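Local coordinates for protein rhamnogalacturonan endolyase YesW (Bacillus subtilis, PDB 2ZUX) that cleaves the type I rhamnogalacturonan of plant cell walls by endo-type elimination, requiring calcium or manganese, and releases oligosaccharides, at residues Gly509-Glu514 with His536-Leu541. Numbering follows the deposited sequence.
Sequences GDWREE and HRLYTL. With CA (calcium ion), chain E.
The indole of W511 is sandwiched between L538 and R512. On one face CD1 of L538 makes a CH-pi contact, 3.5 Å from the centroid of the five-membered ring and nearly on its normal (8°); CD of R512 covers the opposite face. Near the ring plane, W511 NE1 donates to the backbone O of H536 at 2.9 Å, a bent bond (135°) that meets the carbonyl from above its plane. Water 3 lies at the edge, in plane, accepting from L538 N and weakly from W511 N. W511 CG sits between its own backbone N and carbonyl carbon (chi1 65°), which brings NE1 to H536 O and one indole face against L538. Water 1 donates to both H536 O and D510 OD2, adding another link across the contact.

Following strand 503-505 of the beta-propeller domain, 509-514 runs through a calcium-binding loop into strand 514-519. Backbone O atoms of D510 and R512, both carboxylate oxygens of E514 and water 2 ligate the ion, and D506 and L508 complete the site. D510 OD1 accepts from R512 N, forming an Asx turn, while the R512 guanidinium takes the D510 carboxylate side-on, NE to OD1 and NH1 to OD2 (2.9 Å). This salt bridge probably helps hold R512 CD over the indole. Beyond the ring, L541 CD1 packs 3.9 Å from E513 CG and 3.3 Å from W511 O, a buried carbonyl oxygen without a polar partner.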
ATOM      1  N   GLY A 509      13.420 -10.870  -1.589  1.00 11.47           N
ATOM      2  CA  GLY A 509      14.163 -11.344  -0.432  1.00 11.06           C
ATOM      3  C   GLY A 509      13.262 -11.910   0.648  1.00 10.55           C
ATOM      4  O   GLY A 509      12.133 -12.329   0.370  1.00 10.44           O
ATOM      5  N   ASP A 510      13.774 -11.908   1.877  1.00 10.73           N
ATOM      6  CA  ASP A 510      13.033 -12.446   3.016  1.00 10.86           C
ATOM      7  C   ASP A 510      11.986 -11.468   3.534  1.00 11.09           C
ATOM      8  O   ASP A 510      11.705 -10.448   2.902  1.00 10.70           O
ATOM      9  CB  ASP A 510      13.984 -12.944   4.126  1.00 10.91           C
ATOM     10  CG  ASP A 510      14.696 -11.818   4.878  1.00 11.58           C
ATOM     11  OD1 ASP A 510      14.295 -10.631   4.796  1.00 11.17           O
ATOM     12  OD2 ASP A 510      15.654 -12.146   5.616  1.00 12.94           O
ATOM     13  N   TRP A 511      11.415 -11.782   4.688  1.00 10.90           N
ATOM     14  CA  TRP A 511      10.212 -11.113   5.174  1.00 10.42           C
ATOM     15  C   TRP A 511      10.349  -9.624   5.478  1.00 10.20           C
ATOM     16  O   TRP A 511       9.329  -8.942   5.605  1.00 10.29           O
ATOM     17  CB  TRP A 511       9.663 -11.846   6.397  1.00 11.03           C
ATOM     18  CG  TRP A 511      10.572 -11.822   7.588  1.00 10.33           C
ATOM     19  CD1 TRP A 511      11.607 -12.676   7.841  1.00 11.93           C
ATOM     20  CD2 TRP A 511      10.520 -10.913   8.700  1.00 10.31           C
ATOM     21  NE1 TRP A 511      12.208 -12.351   9.038  1.00 11.73           N
ATOM     22  CE2 TRP A 511      11.569 -11.268   9.582  1.00 11.04           C
ATOM     23  CE3 TRP A 511       9.697  -9.825   9.033  1.00 10.27           C
ATOM     24  CZ2 TRP A 511      11.808 -10.584  10.781  1.00 11.73           C
ATOM     25  CZ3 TRP A 511       9.939  -9.149  10.232  1.00 11.89           C
ATOM     26  CH2 TRP A 511      10.987  -9.530  11.084  1.00 11.70           C
ATOM     27  N   ARG A 512      11.570  -9.104   5.598  1.00  9.39           N
ATOM     28  CA  ARG A 512      11.697  -7.673   5.850  1.00  9.69           C
ATOM     29  C   ARG A 512      11.194  -6.876   4.647  1.00  9.10           C
ATOM     30  O   ARG A 512      11.171  -7.371   3.519  1.00  9.63           O
ATOM     31  CB  ARG A 512      13.123  -7.284   6.230  1.00  9.56           C
ATOM     32  CG  ARG A 512      13.439  -7.451   7.725  1.00  9.74           C
ATOM     33  CD  ARG A 512      13.665  -8.909   8.139  1.00 10.16           C
ATOM     34  NE  ARG A 512      14.770  -9.558   7.427  1.00 10.34           N
ATOM     35  CZ  ARG A 512      16.057  -9.401   7.725  1.00 10.90           C
ATOM     36  NH1 ARG A 512      16.973 -10.044   7.019  1.00 12.10           N
ATOM     37  NH2 ARG A 512      16.432  -8.602   8.717  1.00 11.05           N
ATOM     38  N   GLU A 513      10.766  -5.644   4.900  1.00  9.34           N
ATOM     39  CA  GLU A 513      10.188  -4.817   3.859  1.00  9.37           C
ATOM     40  C   GLU A 513      11.248  -4.010   3.117  1.00  9.69           C
ATOM     41  O   GLU A 513      12.151  -3.465   3.726  1.00 10.06           O
ATOM     42  CB  GLU A 513       9.152  -3.890   4.482  1.00  9.44           C
ATOM     43  CG  GLU A 513       8.046  -4.636   5.203  1.00  9.51           C
ATOM     44  CD  GLU A 513       7.041  -3.706   5.835  1.00  9.72           C
ATOM     45  OE1 GLU A 513       7.252  -3.340   7.009  1.00  9.40           O
ATOM     46  OE2 GLU A 513       6.065  -3.332   5.143  1.00  9.82           O
ATOM     47  N   GLU A 514      11.114  -3.954   1.796  1.00  9.19           N
ATOM     48  CA  GLU A 514      11.947  -3.087   0.964  1.00  9.63           C
ATOM     49  C   GLU A 514      11.349  -1.691   0.940  1.00  9.92           C
ATOM     50  O   GLU A 514      10.153  -1.499   1.219  1.00 10.00           O
ATOM     51  CB  GLU A 514      12.025  -3.622  -0.465  1.00  9.80           C
ATOM     52  CG  GLU A 514      12.927  -4.838  -0.650  1.00  9.62           C
ATOM     53  CD  GLU A 514      12.508  -6.043   0.188  1.00  9.53           C
ATOM     54  OE1 GLU A 514      11.347  -6.503   0.061  1.00  9.83           O
ATOM     55  OE2 GLU A 514      13.342  -6.532   0.990  1.00 10.23           O
ATOM     56  N   HIS A 536      14.967 -15.113  12.115  1.00 15.08           N
ATOM     57  CA  HIS A 536      13.554 -15.418  11.903  1.00 14.56           C
ATOM     58  C   HIS A 536      13.195 -15.631  10.451  1.00 14.13           C
ATOM     59  O   HIS A 536      13.620 -14.881   9.566  1.00 13.62           O
ATOM     60  CB  HIS A 536      12.673 -14.300  12.453  1.00 14.78           C
ATOM     61  CG  HIS A 536      12.896 -14.025  13.901  1.00 15.17           C
ATOM     62  ND1 HIS A 536      12.475 -14.885  14.894  1.00 17.29           N
ATOM     63  CD2 HIS A 536      13.522 -13.002  14.526  1.00 15.41           C
ATOM     64  CE1 HIS A 536      12.820 -14.391  16.069  1.00 17.14           C
ATOM     65  NE2 HIS A 536      13.460 -13.252  15.874  1.00 15.90           N
ATOM     66  N   ARG A 537      12.381 -16.655  10.236  1.00 13.93           N
ATOM     67  CA  ARG A 537      11.775 -16.928   8.955  1.00 14.19           C
ATOM     68  C   ARG A 537      10.271 -16.693   9.056  1.00 13.82           C
ATOM     69  O   ARG A 537       9.613 -17.225   9.954  1.00 13.70           O
ATOM     70  CB  ARG A 537      12.038 -18.383   8.571  1.00 15.12           C
ATOM     71  CG  ARG A 537      11.415 -18.774   7.263  1.00 16.42           C
ATOM     72  CD  ARG A 537      11.922 -20.130   6.826  1.00 15.98           C
ATOM     73  NE  ARG A 537      11.178 -21.251   7.396  1.00 17.25           N
ATOM     74  CZ  ARG A 537      11.391 -22.515   7.044  1.00 17.74           C
ATOM     75  NH1 ARG A 537      12.340 -22.805   6.163  1.00 17.55           N
ATOM     76  NH2 ARG A 537      10.662 -23.491   7.577  1.00 20.45           N
ATOM     77  N   LEU A 538       9.727 -15.902   8.139  1.00 12.50           N
ATOM     78  CA  LEU A 538       8.277 -15.738   8.058  1.00 12.24           C
ATOM     79  C   LEU A 538       7.864 -15.816   6.610  1.00 12.12           C
ATOM     80  O   LEU A 538       8.657 -15.497   5.727  1.00 12.38           O
ATOM     81  CB  LEU A 538       7.834 -14.396   8.654  1.00 12.51           C
ATOM     82  CG  LEU A 538       7.870 -14.280  10.175  1.00 13.68           C
ATOM     83  CD1 LEU A 538       9.182 -13.709  10.671  1.00 17.18           C
ATOM     84  CD2 LEU A 538       6.710 -13.429  10.659  1.00 17.41           C
ATOM     85  N   TYR A 539       6.636 -16.251   6.357  1.00 11.54           N
ATOM     86  CA  TYR A 539       6.110 -16.268   4.998  1.00 11.52           C
ATOM     87  C   TYR A 539       6.205 -14.886   4.381  1.00 11.15           C
ATOM     88  O   TYR A 539       5.994 -13.878   5.059  1.00 11.73           O
ATOM     89  CB  TYR A 539       4.657 -16.735   4.981  1.00 12.58           C
ATOM     90  CG  TYR A 539       4.526 -18.211   5.257  1.00 13.03           C
ATOM     91  CD1 TYR A 539       4.914 -19.138   4.302  1.00 13.15           C
ATOM     92  CD2 TYR A 539       4.027 -18.677   6.474  1.00 13.96           C
ATOM     93  CE1 TYR A 539       4.811 -20.494   4.544  1.00 14.77           C
ATOM     94  CE2 TYR A 539       3.923 -20.044   6.724  1.00 15.17           C
ATOM     95  CZ  TYR A 539       4.316 -20.940   5.754  1.00 14.41           C
ATOM     96  OH  TYR A 539       4.215 -22.296   5.987  1.00 15.87           O
ATOM     97  N   THR A 540       6.520 -14.835   3.089  1.00 10.66           N
ATOM     98  CA  THR A 540       6.567 -13.551   2.406  1.00 11.18           C
ATOM     99  C   THR A 540       5.286 -12.772   2.711  1.00 10.54           C
ATOM    100  O   THR A 540       4.179 -13.322   2.700  1.00 10.18           O
ATOM    101  CB  THR A 540       6.816 -13.689   0.888  1.00 11.65           C
ATOM    102  OG1 THR A 540       6.850 -12.375   0.310  1.00 12.71           O
ATOM    103  CG2 THR A 540       5.729 -14.503   0.190  1.00 11.52           C
ATOM    104  N   LEU A 541       5.444 -11.492   3.020  1.00 10.23           N
ATOM    105  CA  LEU A 541       4.305 -10.710   3.494  1.00 10.34           C
ATOM    106  C   LEU A 541       3.244 -10.519   2.414  1.00  9.89           C
ATOM    107  O   LEU A 541       2.073 -10.312   2.719  1.00  9.71           O
ATOM    108  CB  LEU A 541       4.776  -9.375   4.073  1.00 10.29           C
ATOM    109  CG  LEU A 541       5.852  -9.453   5.163  1.00 11.05           C
ATOM    110  CD1 LEU A 541       6.154  -8.057   5.704  1.00 12.37           C
ATOM    111  CD2 LEU A 541       5.440 -10.415   6.296  1.00 11.76           C
TER
HETATM  112 CA    CA E 631      11.945  -8.476   1.656  1.00  9.78          CA
HETATM  113  O   HOH W   1      15.020 -14.827   6.876  1.00 17.52           O
HETATM  114  O   HOH W   2      14.084  -8.861   2.771  1.00 10.63           O
HETATM  115  O   HOH W   3      11.583 -15.024   5.671  1.00 15.13           O